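Local coordinates for protein alpha-1,4-endofucoidanase (Mariniflexile fucanivorans, PDB 6DLH) that hydrolyses alpha-1,4 linkages within fucoidan chains as a retaining, endo-acting enzyme of glycoside hydrolase family 107, in a chain that pairs a barrel-like catalytic region with immunoglobulin-like modules, at residues I60-L69 with V126-L137; V78-N89 with L142-S150. All coordinates share one frame; numbering follows the deposited sequence.

In the fold
Following the chain from the N terminus, residues 60-69 lead into helix 66-71, and strand 80-84 comes next within residues 78-89; helix 129-139 and strand 143-149 supply the second partners. Interaction 1 closes a loop of 56 residues between 69 and 126, interaction 2 one of 52 between 89 and 142; the four segments alternate, so these loops cross. Interaction 1 sets the turn and helix start at 60-69 against helix 129-139, whereas interaction 2 pairs the strands that precede and follow this helix, completing a beta-alpha-beta unit. The two contacts meet at Leu137, which packs on Val81 and Leu83. Together they tie the outer helical layer of the catalytic region to its central parallel sheet.

Interaction 1. Residues I60-L69 with V126-L137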
# COMPACT_ATOMS: atom_id res chain seq x y z
N ILE A 60 2.05 -0.89 -7.66
CA ILE A 60 1.54 -0.16 -6.50
C ILE A 60 1.13 1.27 -6.87
O ILE A 60 0.46 1.95 -6.10
CB ILE A 60 2.54 -0.18 -5.32
CG1 ILE A 60 1.92 0.29 -4.01
CG2 ILE A 60 3.80 0.61 -5.65
CD1 ILE A 60 0.81 -0.61 -3.48
N GLU A 61 1.57 1.73 -8.05
CA GLU A 61 1.24 3.08 -8.49
C GLU A 61 -0.27 3.26 -8.54
O GLU A 61 -0.98 2.45 -9.13
CB GLU A 61 1.89 3.34 -9.85
CG GLU A 61 3.37 3.67 -9.75
CD GLU A 61 4.20 3.36 -10.98
OE1 GLU A 61 3.68 2.69 -11.90
OE2 GLU A 61 5.38 3.77 -10.99
N GLY A 62 -0.75 4.32 -7.87
CA GLY A 62 -2.15 4.71 -7.95
C GLY A 62 -3.06 4.02 -6.94
O GLY A 62 -4.26 4.28 -6.90
N ILE A 63 -2.50 3.13 -6.10
CA ILE A 63 -3.28 2.37 -5.15
C ILE A 63 -3.62 3.27 -3.97
O ILE A 63 -2.79 4.08 -3.56
CB ILE A 63 -2.55 1.07 -4.74
CG1 ILE A 63 -2.43 0.09 -5.92
CG2 ILE A 63 -3.18 0.42 -3.51
CD1 ILE A 63 -3.76 -0.29 -6.56
N ARG A 64 -4.85 3.14 -3.46
CA ARG A 64 -5.37 4.07 -2.46
C ARG A 64 -6.03 3.31 -1.32
O ARG A 64 -6.59 2.24 -1.53
CB ARG A 64 -6.33 5.06 -3.13
CG ARG A 64 -5.68 5.94 -4.20
CD ARG A 64 -4.67 6.87 -3.56
NE ARG A 64 -4.08 7.84 -4.46
CZ ARG A 64 -2.84 7.76 -4.95
NH1 ARG A 64 -2.09 6.71 -4.68
NH2 ARG A 64 -2.37 8.73 -5.72
N ILE A 65 -5.98 3.89 -0.11
CA ILE A 65 -6.55 3.26 1.08
C ILE A 65 -7.98 3.76 1.33
O ILE A 65 -8.61 3.35 2.31
CB ILE A 65 -5.63 3.46 2.30
CG1 ILE A 65 -5.97 2.47 3.42
CG2 ILE A 65 -5.68 4.92 2.78
CD1 ILE A 65 -4.97 2.44 4.56
N ASP A 66 -8.50 4.63 0.45
CA ASP A 66 -9.73 5.38 0.70
C ASP A 66 -10.97 4.50 0.84
O ASP A 66 -11.84 4.78 1.66
CB ASP A 66 -9.93 6.53 -0.30
CG ASP A 66 -8.83 7.57 -0.18
OD1 ASP A 66 -7.70 7.27 -0.62
OD2 ASP A 66 -9.11 8.64 0.39
N ASP A 67 -11.07 3.45 0.02
CA ASP A 67 -12.19 2.53 0.10
C ASP A 67 -12.21 1.85 1.46
O ASP A 67 -13.27 1.71 2.08
CB ASP A 67 -12.18 1.52 -1.06
CG ASP A 67 -12.59 2.13 -2.39
OD1 ASP A 67 -13.11 3.27 -2.39
OD2 ASP A 67 -12.40 1.46 -3.43
N PHE A 68 -11.03 1.43 1.93
CA PHE A 68 -10.89 0.82 3.24
C PHE A 68 -11.43 1.79 4.29
O PHE A 68 -12.25 1.43 5.12
CB PHE A 68 -9.46 0.36 3.50
CG PHE A 68 -9.13 -0.05 4.92
CD1 PHE A 68 -9.50 -1.29 5.42
CD2 PHE A 68 -8.42 0.80 5.75
CE1 PHE A 68 -9.18 -1.67 6.71
CE2 PHE A 68 -8.09 0.43 7.05
CZ PHE A 68 -8.47 -0.81 7.53
N LEU A 69 -10.97 3.04 4.23
CA LEU A 69 -11.33 4.02 5.24
C LEU A 69 -12.83 4.30 5.22
O LEU A 69 -13.42 4.51 6.28
CB LEU A 69 -10.48 5.29 5.08
CG LEU A 69 -9.00 5.13 5.41
CD1 LEU A 69 -8.27 6.46 5.33
CD2 LEU A 69 -8.79 4.49 6.78
N VAL A 126 5.56 9.24 -11.13
CA VAL A 126 4.22 8.70 -11.31
C VAL A 126 3.40 8.88 -10.03
O VAL A 126 2.38 9.55 -10.05
CB VAL A 126 4.26 7.24 -11.78
CG1 VAL A 126 2.86 6.67 -11.96
CG2 VAL A 126 5.08 7.08 -13.05
N ASP A 127 3.86 8.28 -8.92
CA ASP A 127 3.04 8.25 -7.72
C ASP A 127 3.87 7.96 -6.47
O ASP A 127 4.80 7.15 -6.50
CB ASP A 127 1.93 7.20 -7.85
CG ASP A 127 0.81 7.37 -6.84
OD1 ASP A 127 0.48 8.53 -6.50
OD2 ASP A 127 0.26 6.34 -6.41
N ASP A 128 3.51 8.63 -5.37
CA ASP A 128 3.89 8.22 -4.02
C ASP A 128 2.67 7.67 -3.29
O ASP A 128 1.99 8.41 -2.58
CB ASP A 128 4.54 9.36 -3.24
CG ASP A 128 5.08 8.91 -1.89
OD1 ASP A 128 4.92 7.72 -1.56
OD2 ASP A 128 5.68 9.75 -1.18
N PRO A 129 2.35 6.36 -3.42
CA PRO A 129 1.18 5.77 -2.75
C PRO A 129 1.20 5.89 -1.22
O PRO A 129 0.18 6.16 -0.61
CB PRO A 129 1.21 4.30 -3.17
CG PRO A 129 2.05 4.28 -4.42
CD PRO A 129 3.07 5.38 -4.25
N LEU A 130 2.38 5.73 -0.62
CA LEU A 130 2.51 5.77 0.83
C LEU A 130 2.08 7.13 1.37
O LEU A 130 1.34 7.19 2.35
CB LEU A 130 3.94 5.42 1.23
CG LEU A 130 4.19 5.28 2.73
CD1 LEU A 130 3.26 4.26 3.36
CD2 LEU A 130 5.64 4.91 3.01
N LEU A 131 2.54 8.22 0.74
CA LEU A 131 2.19 9.56 1.20
C LEU A 131 0.68 9.74 1.13
O LEU A 131 0.09 10.40 1.99
CB LEU A 131 2.89 10.61 0.34
CG LEU A 131 2.58 12.07 0.70
CD1 LEU A 131 2.95 12.38 2.14
CD2 LEU A 131 3.29 13.04 -0.25
N SER A 132 0.07 9.15 0.10
CA SER A 132 -1.38 9.17 -0.04
C SER A 132 -2.03 8.55 1.20
O SER A 132 -2.83 9.20 1.89
CB SER A 132 -1.79 8.49 -1.32
OG SER A 132 -3.19 8.58 -1.51
N TRP A 133 -1.64 7.30 1.50
CA TRP A 133 -2.21 6.53 2.60
C TRP A 133 -1.97 7.26 3.92
O TRP A 133 -2.88 7.38 4.74
CB TRP A 133 -1.63 5.11 2.63
CG TRP A 133 -1.55 4.40 1.31
CD1 TRP A 133 -2.33 4.60 0.21
CD2 TRP A 133 -0.66 3.32 0.99
NE1 TRP A 133 -1.96 3.73 -0.79
CE2 TRP A 133 -0.94 2.94 -0.34
CE3 TRP A 133 0.35 2.64 1.68
CZ2 TRP A 133 -0.25 1.91 -0.98
CZ3 TRP A 133 1.03 1.62 1.05
CH2 TRP A 133 0.74 1.27 -0.27
N LEU A 134 -0.75 7.78 4.09
CA LEU A 134 -0.36 8.47 5.32
C LEU A 134 -1.29 9.66 5.58
O LEU A 134 -1.72 9.87 6.72
CB LEU A 134 1.11 8.91 5.22
CG LEU A 134 2.17 7.82 5.35
CD1 LEU A 134 3.56 8.40 5.07
CD2 LEU A 134 2.15 7.16 6.73
N LYS A 135 -1.60 10.43 4.54
CA LYS A 135 -2.39 11.65 4.68
C LYS A 135 -3.87 11.31 4.87
O LYS A 135 -4.56 11.96 5.65
CB LYS A 135 -2.16 12.63 3.52
CG LYS A 135 -0.84 13.39 3.59
CD LYS A 135 -0.51 14.18 2.34
CE LYS A 135 -1.10 15.58 2.37
NZ LYS A 135 -0.45 16.46 1.37
N ALA A 136 -4.34 10.29 4.16
CA ALA A 136 -5.71 9.80 4.32
C ALA A 136 -5.95 9.30 5.74
O ALA A 136 -7.01 9.53 6.32
CB ALA A 136 -6.00 8.74 3.28
N LEU A 137 -4.93 8.65 6.33
CA LEU A 137 -5.06 8.14 7.68
C LEU A 137 -5.09 9.30 8.68
O LEU A 137 -5.88 9.28 9.62
CB LEU A 137 -3.91 7.17 7.98
CG LEU A 137 -4.07 5.77 7.41
CD1 LEU A 137 -2.77 4.97 7.54
CD2 LEU A 137 -5.22 5.03 8.09
O HOH W 1 -5.07 6.81 -0.18
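Arg64 meets Asp127 end-on in a bidentate salt bridge, NH1 to OD2 at 2.9 Å and NH2 to OD1 at 3.0 Å, with the guanidinium and carboxylate planes 34° apart. A bend at chi2 (-66°) brings the arginine back from a CB that points away from the helix. Gly62 N gives OD2 a second bond, of 2.7 Å, from above the carboxylate plane, and Lys553 pairs with OD1. Ser132 CB lies over one guanidinium face, toward its rim. NH1 also donates to Ile63 O, which Trp133 NE1 reaches at 2.9 Å from the opposite face of the carbonyl plane, fixing the indole; farther along its edge, CZ2 meets Ile60 CD1 at 3.7 Å. A leucine in place of Arg64 is likely to leave the buried Asp127 carboxylate without its bidentate mate and Thr586 without its bond from NE. A water joins Ile65 N, Asp66 OD1 and Ser132 OG. Beyond it, Ile65 CG2 and Leu69 CD1 both press on Ala136 CB, while Leu69 crosses Leu137 at about a right angle. This packing of helix 66-71 and its lead-in against helix 129-139 is consistent with the outer layer of a beta/alpha barrel, here bordered by an immunoglobulin-like module.

Interaction 2. Residues V78-N89 with L142-S150; sequences VDYVQLPLTSPN and LRTEIYVNS. With CA (calcium ion), chain H.
Strands 80-84 and 143-149 run parallel, their axes 30° apart and 4.5 Å at closest approach, with Tyr80 beside Arg143 and Pro84 beside Tyr147. The ladder runs from Asp79 O through Val81 and Leu83 to Leu85 N in residues 78-89, and uses Arg143, Glu145 and Tyr147 opposite; the bond from Val81 N to Arg143 O is weak. Past Leu85, Asn149 N donates to the hydroxyl Thr86 OG1 (3.0 Å), which in turn donates to Ser87 O. On the face bearing Tyr80, Gln82, Glu145 and Tyr147, the Gln82 amide stands almost perpendicular to the Glu145 carboxylate (85°), and NE2 meets OE1 from above its plane at 2.8 Å. The same OE1 lies at the edge of the Tyr80 ring, 3.5 Å from CE2. Thr379 and Tyr290 hold OE1 and OE2 respectively. With CG anti to the backbone N (chi1 174°), the Tyr147 ring reaches along the 86-88 chain: CD1 lies 3.2 Å from Thr86 O, Pro88 CB meets OH, and Asp226 bonds that hydroxyl. At the other end Asp79 chelates the calcium ion through both carboxylate oxygens, four waters and Thr77 completing the site, while Leu46 N bonds OD2. In the parallel sheet the pair lies between strands 46-49 and 222-226, while Val81, Leu83 and Thr144 on the other face rest on Leu137 of helix 129-139.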
# COMPACT_ATOMS: atom_id res chain seq x y z
N VAL A 78 -10.81 2.71 17.04
CA VAL A 78 -9.55 2.31 16.43
C VAL A 78 -8.58 3.50 16.43
O VAL A 78 -9.00 4.65 16.30
CB VAL A 78 -9.76 1.72 15.03
CG1 VAL A 78 -10.46 2.70 14.08
CG2 VAL A 78 -8.46 1.22 14.43
N ASP A 79 -7.28 3.22 16.56
CA ASP A 79 -6.29 4.24 16.85
C ASP A 79 -5.30 4.38 15.70
O ASP A 79 -4.83 5.48 15.42
CB ASP A 79 -5.61 3.96 18.20
CG ASP A 79 -6.59 4.00 19.36
OD1 ASP A 79 -7.15 5.08 19.63
OD2 ASP A 79 -6.81 2.94 20.00
N TYR A 80 -4.98 3.27 15.03
CA TYR A 80 -3.91 3.30 14.04
C TYR A 80 -4.04 2.14 13.05
O TYR A 80 -4.76 1.17 13.30
CB TYR A 80 -2.54 3.35 14.73
CG TYR A 80 -2.12 2.09 15.43
CD1 TYR A 80 -2.57 1.78 16.72
CD2 TYR A 80 -1.24 1.19 14.82
CE1 TYR A 80 -2.17 0.61 17.36
CE2 TYR A 80 -0.83 0.03 15.46
CZ TYR A 80 -1.31 -0.26 16.73
OH TYR A 80 -0.91 -1.42 17.34
N VAL A 81 -3.33 2.27 11.93
CA VAL A 81 -3.25 1.26 10.89
C VAL A 81 -1.77 1.06 10.52
O VAL A 81 -1.03 2.03 10.39
CB VAL A 81 -4.06 1.68 9.65
CG1 VAL A 81 -3.93 0.68 8.50
CG2 VAL A 81 -5.53 1.93 9.98
N GLN A 82 -1.38 -0.22 10.36
CA GLN A 82 -0.05 -0.59 9.88
C GLN A 82 -0.06 -0.66 8.36
O GLN A 82 -0.94 -1.28 7.76
CB GLN A 82 0.42 -1.91 10.50
CG GLN A 82 1.79 -2.36 10.00
CD GLN A 82 2.29 -3.66 10.59
OE1 GLN A 82 2.71 -4.56 9.87
NE2 GLN A 82 2.24 -3.78 11.91
N LEU A 83 0.95 -0.01 7.75
CA LEU A 83 1.15 0.03 6.31
C LEU A 83 2.52 -0.56 5.98
O LEU A 83 3.45 -0.46 6.78
CB LEU A 83 1.11 1.48 5.83
CG LEU A 83 -0.17 2.26 6.12
CD1 LEU A 83 0.08 3.76 5.91
CD2 LEU A 83 -1.31 1.77 5.25
N PRO A 84 2.72 -1.16 4.79
CA PRO A 84 4.06 -1.54 4.37
C PRO A 84 4.83 -0.26 4.02
O PRO A 84 4.22 0.71 3.58
CB PRO A 84 3.81 -2.33 3.08
CG PRO A 84 2.50 -1.76 2.55
CD PRO A 84 1.68 -1.47 3.79
N LEU A 85 6.14 -0.27 4.30
CA LEU A 85 7.09 0.43 3.45
C LEU A 85 7.70 -0.60 2.51
O LEU A 85 7.81 -0.35 1.31
CB LEU A 85 8.17 1.15 4.27
CG LEU A 85 9.40 1.63 3.47
CD1 LEU A 85 9.00 2.49 2.27
CD2 LEU A 85 10.37 2.40 4.36
N THR A 86 8.06 -1.77 3.07
CA THR A 86 8.43 -2.94 2.28
C THR A 86 7.44 -4.06 2.56
O THR A 86 6.70 -4.00 3.54
CB THR A 86 9.85 -3.43 2.58
OG1 THR A 86 9.81 -4.46 3.57
CG2 THR A 86 10.80 -2.32 2.99
N SER A 87 7.45 -5.08 1.70
CA SER A 87 6.70 -6.30 1.91
C SER A 87 7.55 -7.31 2.67
O SER A 87 8.75 -7.10 2.84
CB SER A 87 6.18 -6.83 0.60
OG SER A 87 5.33 -5.87 -0.02
N PRO A 88 6.97 -8.39 3.24
CA PRO A 88 7.77 -9.39 3.96
C PRO A 88 8.62 -10.34 3.11
O PRO A 88 8.47 -10.41 1.90
CB PRO A 88 6.72 -10.21 4.74
CG PRO A 88 5.42 -10.00 3.99
CD PRO A 88 5.53 -8.64 3.33
N ASN A 89 9.52 -11.09 3.78
CA ASN A 89 10.07 -12.32 3.23
C ASN A 89 10.87 -12.01 1.96
O ASN A 89 11.63 -11.04 1.92
CB ASN A 89 8.96 -13.36 3.04
CG ASN A 89 9.41 -14.79 3.22
OD1 ASN A 89 10.20 -15.09 4.11
ND2 ASN A 89 8.89 -15.68 2.39
N LEU A 142 -6.35 8.99 12.45
CA LEU A 142 -5.62 7.78 12.82
C LEU A 142 -4.11 8.02 12.77
O LEU A 142 -3.62 8.74 11.90
CB LEU A 142 -6.01 6.65 11.87
CG LEU A 142 -7.46 6.14 11.97
CD1 LEU A 142 -7.83 5.27 10.77
CD2 LEU A 142 -7.70 5.38 13.26
N ARG A 143 -3.38 7.37 13.69
CA ARG A 143 -1.92 7.30 13.69
C ARG A 143 -1.49 6.17 12.77
O ARG A 143 -2.33 5.44 12.26
CB ARG A 143 -1.39 7.14 15.12
CG ARG A 143 -1.44 8.43 15.93
CD ARG A 143 -1.32 8.30 17.43
NE ARG A 143 0.01 8.72 17.83
CZ ARG A 143 0.30 9.80 18.53
NH1 ARG A 143 -0.57 10.32 19.38
NH2 ARG A 143 1.49 10.36 18.38
N THR A 144 -0.18 6.04 12.53
CA THR A 144 0.32 5.06 11.58
C THR A 144 1.49 4.28 12.18
O THR A 144 2.24 4.79 13.01
CB THR A 144 0.69 5.70 10.23
OG1 THR A 144 1.93 6.39 10.41
CG2 THR A 144 -0.35 6.69 9.75
N GLU A 145 1.61 3.02 11.74
CA GLU A 145 2.70 2.12 12.05
C GLU A 145 3.22 1.61 10.71
O GLU A 145 2.42 1.25 9.84
CB GLU A 145 2.20 0.96 12.93
CG GLU A 145 3.27 -0.06 13.32
CD GLU A 145 2.78 -1.30 14.08
OE1 GLU A 145 1.64 -1.76 13.82
OE2 GLU A 145 3.54 -1.82 14.93
N ILE A 146 4.55 1.59 10.54
CA ILE A 146 5.11 1.27 9.24
C ILE A 146 5.92 -0.02 9.34
O ILE A 146 6.78 -0.14 10.21
CB ILE A 146 5.95 2.44 8.68
CG1 ILE A 146 5.11 3.72 8.52
CG2 ILE A 146 6.63 2.04 7.38
CD1 ILE A 146 4.05 3.65 7.43
N TYR A 147 5.63 -0.96 8.44
CA TYR A 147 6.29 -2.25 8.40
C TYR A 147 7.48 -2.21 7.45
O TYR A 147 7.34 -1.81 6.30
CB TYR A 147 5.33 -3.35 7.94
CG TYR A 147 6.00 -4.68 7.74
CD1 TYR A 147 6.70 -4.97 6.57
CD2 TYR A 147 5.93 -5.66 8.72
CE1 TYR A 147 7.32 -6.20 6.39
CE2 TYR A 147 6.54 -6.90 8.54
CZ TYR A 147 7.24 -7.16 7.38
OH TYR A 147 7.83 -8.38 7.23
N VAL A 148 8.63 -2.68 7.94
CA VAL A 148 9.84 -2.83 7.15
C VAL A 148 10.44 -4.19 7.46
O VAL A 148 10.65 -4.53 8.62
CB VAL A 148 10.86 -1.70 7.42
CG1 VAL A 148 12.22 -2.01 6.79
CG2 VAL A 148 10.36 -0.34 6.97
N ASN A 149 10.67 -4.99 6.42
CA ASN A 149 11.39 -6.23 6.61
C ASN A 149 12.88 -5.90 6.67
O ASN A 149 13.38 -5.13 5.85
CB ASN A 149 11.03 -7.29 5.57
CG ASN A 149 11.65 -8.63 5.88
OD1 ASN A 149 12.83 -8.85 5.60
ND2 ASN A 149 10.87 -9.53 6.47
N SER A 150 13.56 -6.48 7.66
CA SER A 150 14.92 -6.10 8.02
C SER A 150 15.91 -6.44 6.91
O SER A 150 16.93 -5.76 6.78
CB SER A 150 15.33 -6.71 9.34
OG SER A 150 14.63 -6.09 10.41
CA CA H . -8.74 3.95 20.97
O HOH W 2 13.11 -11.24 4.35
O HOH W 3 -8.77 1.73 22.00
O HOH W 4 -10.78 3.75 22.57
O HOH W 5 -9.72 6.07 20.62
O HOH W 6 -7.44 4.50 22.77